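Local coordinates for uncharacterized protein (Chaetomium thermophilum, PDB 3LPZ), which is a Get4 homologue with an alpha-solenoid fold that probably binds Get5 and takes part in the biogenesis and targeting of tail-anchored proteins, at residues 112-115 with 116-120; 138-141 with 142-146. All blocks are in the same frame, centred on the assembly; numbering follows the deposited sequence. Where two conformers were deposited one is given.

Contact 1 of 2, residues 112-115 with 116-120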
loop_
_atom_site.group_PDB
_atom_site.type_symbol
_atom_site.label_atom_id
_atom_site.label_comp_id
_atom_site.label_asym_id
_atom_site.label_seq_id
_atom_site.Cartn_x
_atom_site.Cartn_y
_atom_site.Cartn_z
ATOM N N PRO A 112 5.808 19.670 -4.163
ATOM C CA PRO A 112 4.341 19.549 -4.039
ATOM C C PRO A 112 3.687 18.872 -5.238
ATOM O O PRO A 112 2.728 18.109 -5.066
ATOM C CB PRO A 112 3.862 21.004 -3.929
ATOM C CG PRO A 112 5.022 21.714 -3.265
ATOM C CD PRO A 112 6.265 21.053 -3.860
ATOM N N VAL A 113 4.217 19.109 -6.435
ATOM C CA VAL A 113 3.597 18.544 -7.609
ATOM C C VAL A 113 3.723 17.009 -7.627
ATOM O O VAL A 113 2.937 16.360 -8.310
ATOM C CB VAL A 113 4.089 19.199 -8.918
ATOM C CG1 VAL A 113 3.429 18.513 -10.149
ATOM C CG2 VAL A 113 3.711 20.696 -8.918
ATOM N N ARG A 114 4.683 16.433 -6.891
ATOM C CA ARG A 114 4.807 14.946 -6.859
ATOM C C ARG A 114 3.544 14.246 -6.325
ATOM O O ARG A 114 3.182 13.161 -6.787
ATOM C CB ARG A 114 6.060 14.456 -6.103
ATOM C CG ARG A 114 6.328 12.994 -6.393
ATOM C CD ARG A 114 7.488 12.418 -5.604
ATOM N NE ARG A 114 7.100 12.228 -4.217
ATOM C CZ ARG A 114 7.827 11.573 -3.324
ATOM N NH1 ARG A 114 8.995 11.039 -3.679
ATOM N NH2 ARG A 114 7.373 11.451 -2.078
ATOM N N LYS A 115 2.878 14.878 -5.365
ATOM C CA LYS A 115 1.620 14.369 -4.790
ATOM C C LYS A 115 0.529 14.238 -5.858
ATOM O O LYS A 115 -0.153 13.214 -5.939
ATOM C CB LYS A 115 1.092 15.308 -3.686
ATOM C CG LYS A 115 2.003 15.489 -2.474
ATOM C CD LYS A 115 1.408 16.536 -1.500
ATOM C CE LYS A 115 2.046 16.470 -0.105
ATOM N NZ LYS A 115 3.539 16.439 -0.167
ATOM N N ARG A 116 0.357 15.292 -6.641
ATOM C CA ARG A 116 -0.585 15.284 -7.768
ATOM C C ARG A 116 -0.166 14.233 -8.802
ATOM O O ARG A 116 -0.999 13.476 -9.283
ATOM C CB ARG A 116 -0.670 16.668 -8.425
ATOM C CG ARG A 116 -1.771 16.830 -9.506
ATOM C CD ARG A 116 -1.667 18.217 -10.153
ATOM N NE ARG A 116 -2.599 18.439 -11.264
ATOM C CZ ARG A 116 -3.642 17.664 -11.537
ATOM N NH1 ARG A 116 -3.898 16.616 -10.771
ATOM N NH2 ARG A 116 -4.426 17.938 -12.572
ATOM N N PHE A 117 1.121 14.182 -9.139
ATOM C CA PHE A 117 1.600 13.209 -10.126
ATOM C C PHE A 117 1.261 11.780 -9.670
ATOM O O PHE A 117 0.743 10.981 -10.464
ATOM C CB PHE A 117 3.099 13.348 -10.377
ATOM C CG PHE A 117 3.647 12.315 -11.305
ATOM C CD1 PHE A 117 3.320 12.329 -12.670
ATOM C CD2 PHE A 117 4.460 11.281 -10.817
ATOM C CE1 PHE A 117 3.831 11.344 -13.556
ATOM C CE2 PHE A 117 4.963 10.294 -11.699
ATOM C CZ PHE A 117 4.646 10.339 -13.074
ATOM N N VAL A 118 1.530 11.470 -8.399
ATOM C CA VAL A 118 1.304 10.116 -7.885
ATOM C C VAL A 118 -0.175 9.776 -7.943
ATOM O O VAL A 118 -0.551 8.689 -8.397
ATOM C CB VAL A 118 1.893 9.898 -6.448
ATOM C CG1 VAL A 118 1.275 8.640 -5.754
ATOM C CG2 VAL A 118 3.452 9.789 -6.528
ATOM N N LYS A 119 -1.012 10.709 -7.492
ATOM C CA LYS A 119 -2.450 10.538 -7.582
ATOM C C LYS A 119 -2.928 10.279 -9.021
ATOM O O LYS A 119 -3.705 9.341 -9.257
ATOM C CB LYS A 119 -3.148 11.770 -7.007
ATOM C CG LYS A 119 -4.584 11.570 -6.627
ATOM C CD LYS A 119 -5.555 11.933 -7.753
ATOM C CE LYS A 119 -7.001 11.958 -7.224
ATOM N NZ LYS A 119 -7.947 11.295 -8.186
ATOM N N GLU A 120 -2.467 11.097 -9.968
ATOM C CA GLU A 120 -2.914 10.961 -11.358
ATOM C C GLU A 120 -2.475 9.635 -11.966
ATOM O O GLU A 120 -3.278 8.957 -12.622
ATOM C CB GLU A 120 -2.441 12.139 -12.228
ATOM C CG GLU A 120 -3.048 13.508 -11.797
ATOM C CD GLU A 120 -4.575 13.604 -11.978
ATOM O OE1 GLU A 120 -5.179 12.861 -12.785
ATOM O OE2 GLU A 120 -5.181 14.438 -11.295
#

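Contact 2 of 2, residues 138-141 with 142-146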
loop_
_atom_site.group_PDB
_atom_site.type_symbol
_atom_site.label_atom_id
_atom_site.label_comp_id
_atom_site.label_asym_id
_atom_site.label_seq_id
_atom_site.Cartn_x
_atom_site.Cartn_y
_atom_site.Cartn_z
ATOM N N LEU A 138 3.461 -0.070 -9.719
ATOM C CA LEU A 138 3.456 1.356 -9.346
ATOM C C LEU A 138 3.233 1.536 -7.841
ATOM O O LEU A 138 3.955 2.321 -7.191
ATOM C CB LEU A 138 2.417 2.142 -10.145
ATOM C CG LEU A 138 2.662 2.311 -11.653
ATOM C CD1 LEU A 138 1.507 3.127 -12.242
ATOM C CD2 LEU A 138 3.998 3.033 -11.946
ATOM N N HIS A 139 2.278 0.781 -7.270
ATOM C CA HIS A 139 2.066 0.811 -5.811
ATOM C C HIS A 139 3.335 0.390 -5.060
ATOM O O HIS A 139 3.700 1.004 -4.045
ATOM C CB HIS A 139 0.913 -0.106 -5.364
ATOM C CG HIS A 139 -0.447 0.498 -5.543
ATOM N ND1 HIS A 139 -0.811 1.699 -4.969
ATOM C CD2 HIS A 139 -1.539 0.063 -6.222
ATOM C CE1 HIS A 139 -2.070 1.979 -5.276
ATOM N NE2 HIS A 139 -2.535 1.005 -6.040
ATOM N N HIS A 140 3.989 -0.669 -5.533
ATOM C CA HIS A 140 5.231 -1.095 -4.922
ATOM C C HIS A 140 6.308 0.020 -4.871
ATOM O O HIS A 140 6.880 0.305 -3.824
ATOM C CB HIS A 140 5.817 -2.318 -5.614
ATOM C CG HIS A 140 7.146 -2.719 -5.035
ATOM N ND1 HIS A 140 7.254 -3.362 -3.821
ATOM C CD2 HIS A 140 8.412 -2.526 -5.480
ATOM C CE1 HIS A 140 8.538 -3.556 -3.545
ATOM N NE2 HIS A 140 9.261 -3.069 -4.540
ATOM N N VAL A 141 6.615 0.587 -6.027
ATOM C CA VAL A 141 7.615 1.637 -6.103
ATOM C C VAL A 141 7.256 2.890 -5.269
ATOM O O VAL A 141 8.098 3.385 -4.537
ATOM C CB VAL A 141 7.971 1.978 -7.563
ATOM C CG1 VAL A 141 9.014 3.131 -7.586
ATOM C CG2 VAL A 141 8.528 0.694 -8.268
ATOM N N VAL A 142 6.018 3.369 -5.349
ATOM C CA VAL A 142 5.592 4.516 -4.552
ATOM C C VAL A 142 5.743 4.146 -3.068
ATOM O O VAL A 142 6.249 4.924 -2.258
ATOM C CB VAL A 142 4.111 4.901 -4.867
ATOM C CG1 VAL A 142 3.548 5.900 -3.834
ATOM C CG2 VAL A 142 4.008 5.462 -6.302
ATOM N N GLY A 143 5.320 2.927 -2.733
ATOM C CA GLY A 143 5.420 2.447 -1.365
ATOM C C GLY A 143 6.858 2.421 -0.876
ATOM O O GLY A 143 7.133 2.863 0.254
ATOM N N THR A 144 7.782 1.945 -1.717
ATOM C CA THR A 144 9.203 1.918 -1.309
ATOM C C THR A 144 9.810 3.327 -1.163
ATOM O O THR A 144 10.627 3.571 -0.262
ATOM C CB THR A 144 10.109 1.078 -2.216
ATOM O OG1 THR A 144 10.249 1.740 -3.495
ATOM C CG2 THR A 144 9.501 -0.312 -2.405
ATOM N N LEU A 145 9.397 4.239 -2.024
ATOM C CA LEU A 145 9.810 5.624 -1.902
ATOM C C LEU A 145 9.339 6.223 -0.578
ATOM O O LEU A 145 10.120 6.883 0.116
ATOM C CB LEU A 145 9.298 6.447 -3.101
ATOM C CG LEU A 145 10.226 6.828 -4.264
ATOM C CD1 LEU A 145 11.472 5.936 -4.477
ATOM C CD2 LEU A 145 9.420 6.982 -5.556
ATOM N N TYR A 146 8.073 6.013 -0.234
ATOM C CA TYR A 146 7.550 6.485 1.060
ATOM C C TYR A 146 8.311 5.905 2.263
ATOM O O TYR A 146 8.634 6.649 3.204
ATOM C CB TYR A 146 6.034 6.270 1.212
ATOM C CG TYR A 146 5.160 7.122 0.305
ATOM C CD1 TYR A 146 5.648 8.277 -0.318
ATOM C CD2 TYR A 146 3.820 6.781 0.086
ATOM C CE1 TYR A 146 4.813 9.065 -1.162
ATOM C CE2 TYR A 146 2.996 7.560 -0.750
ATOM C CZ TYR A 146 3.497 8.688 -1.359
ATOM O OH TYR A 146 2.664 9.429 -2.177
#

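Contact 1 of 2, residues 112-115 with 116-120
V113 and F117 meet one turn apart on helix 112-128, where the amide N of F117 donates to the carbonyl O of V113 over 3.0 Å in a nearly straight bond (164° at the hydrogen). The next two residues repeat it: V118 N reaches R114 O at 2.9 Å and K119 N reaches K115 O at 3.1 Å. Three successive i to i+4 bonds thus join 112-115 to 116-120.

Side-chain carbons touch little across the turn, and mostly meet carbonyl oxygens. V118 CG2, beside its own backbone N and anti to the carbonyl carbon, leans over R114 O at 3.4 Å, and the same methyl comes to 4.3 Å from R114 CG, a loose contact with the root of the arginine side chain. F117 keeps only CB near the preceding turn. Its CG stands anti to the backbone N (chi1 176°), which swings the ring off the helix into a pocket made by helices 71-88 and 94-104, where it meets the ring of F107.

Charged groups sort to different sides. R116 stretches out from CG to NE along the exposed flank. In one of its two modelled conformers NH1 reaches E120 OE2 at 2.6 Å, on the anti side and 29° out of the carboxylate plane, so this salt bridge is doubtful as a fixed link. The other oxygen of E120 pairs with R86, so the carboxylate links this helix to helix 71-88. R114 is buried and turns the other way, its guanidinium paired with E149.

With one side facing the preceding helices, another facing helix 136-148, and lysines outward, this is an amphipathic helix sandwiched between neighbours, as expected of the stacked helices of an alpha-solenoid.

Contact 2 of 2, residues 138-141 with 142-146
T144 sits over the imidazole of H140 one turn on, its methyl CG2 3.7 Å from the ring centroid and 22° off the ring normal, a CH-pi contact over the face. CG2 lies nearer the NE2 and CE1 side, 3.5 Å from H140 NE2. The ring gets there because H140 CG is anti to the backbone N (chi1 177°), and its ND1 is held by a hydrogen bond to S166. The same threonine turns its hydroxyl back: OG1, placed between its backbone N and carbonyl carbon (chi1 70°), donates to V141 O at 2.9 Å. That oxygen also accepts L145 N at 3.0 Å, so two donors grip it.

Such a threonine bonding back into the preceding turn is common inside helices, and helix 136-148 is one of the stacked helices of the Get4 alpha-solenoid. Packing is tightest toward helices 94-104 and 112-128, where L138, V141 and V142 are buried. V142 CG2 rests 3.3 Å from L138 O, whose acceptor bond to V142 N is nearly straight. H139 is buried as well, hydrogen-bonded to H158 and A133. The loose part is the apolar pair one turn apart, where V141 CG1 merely approaches L145 CD2 at 4.4 Å. H140, T144 and L145, by contrast with the buried residues, are partly exposed.

Coming from the N terminus, the chain enters helix 112-128 through contact 1, leaves it, and then passes through contact 2 in helix 136-148. Each contact closes only a single helical turn; the two lie in series, neither nesting nor crossing, with centres about 13 Å apart. They touch directly between consecutive helices: V118 CG1 packs 4.0 Å from V142 CG1, and Y146 lies against both V118 and R114, whose NH2 is 3.6 Å from Y146 CE1. Contact 1 also reaches back to helix 71-88, contact 2 forward to helix 152-159, and both meet helix 94-104, joining successive layers of the solenoid.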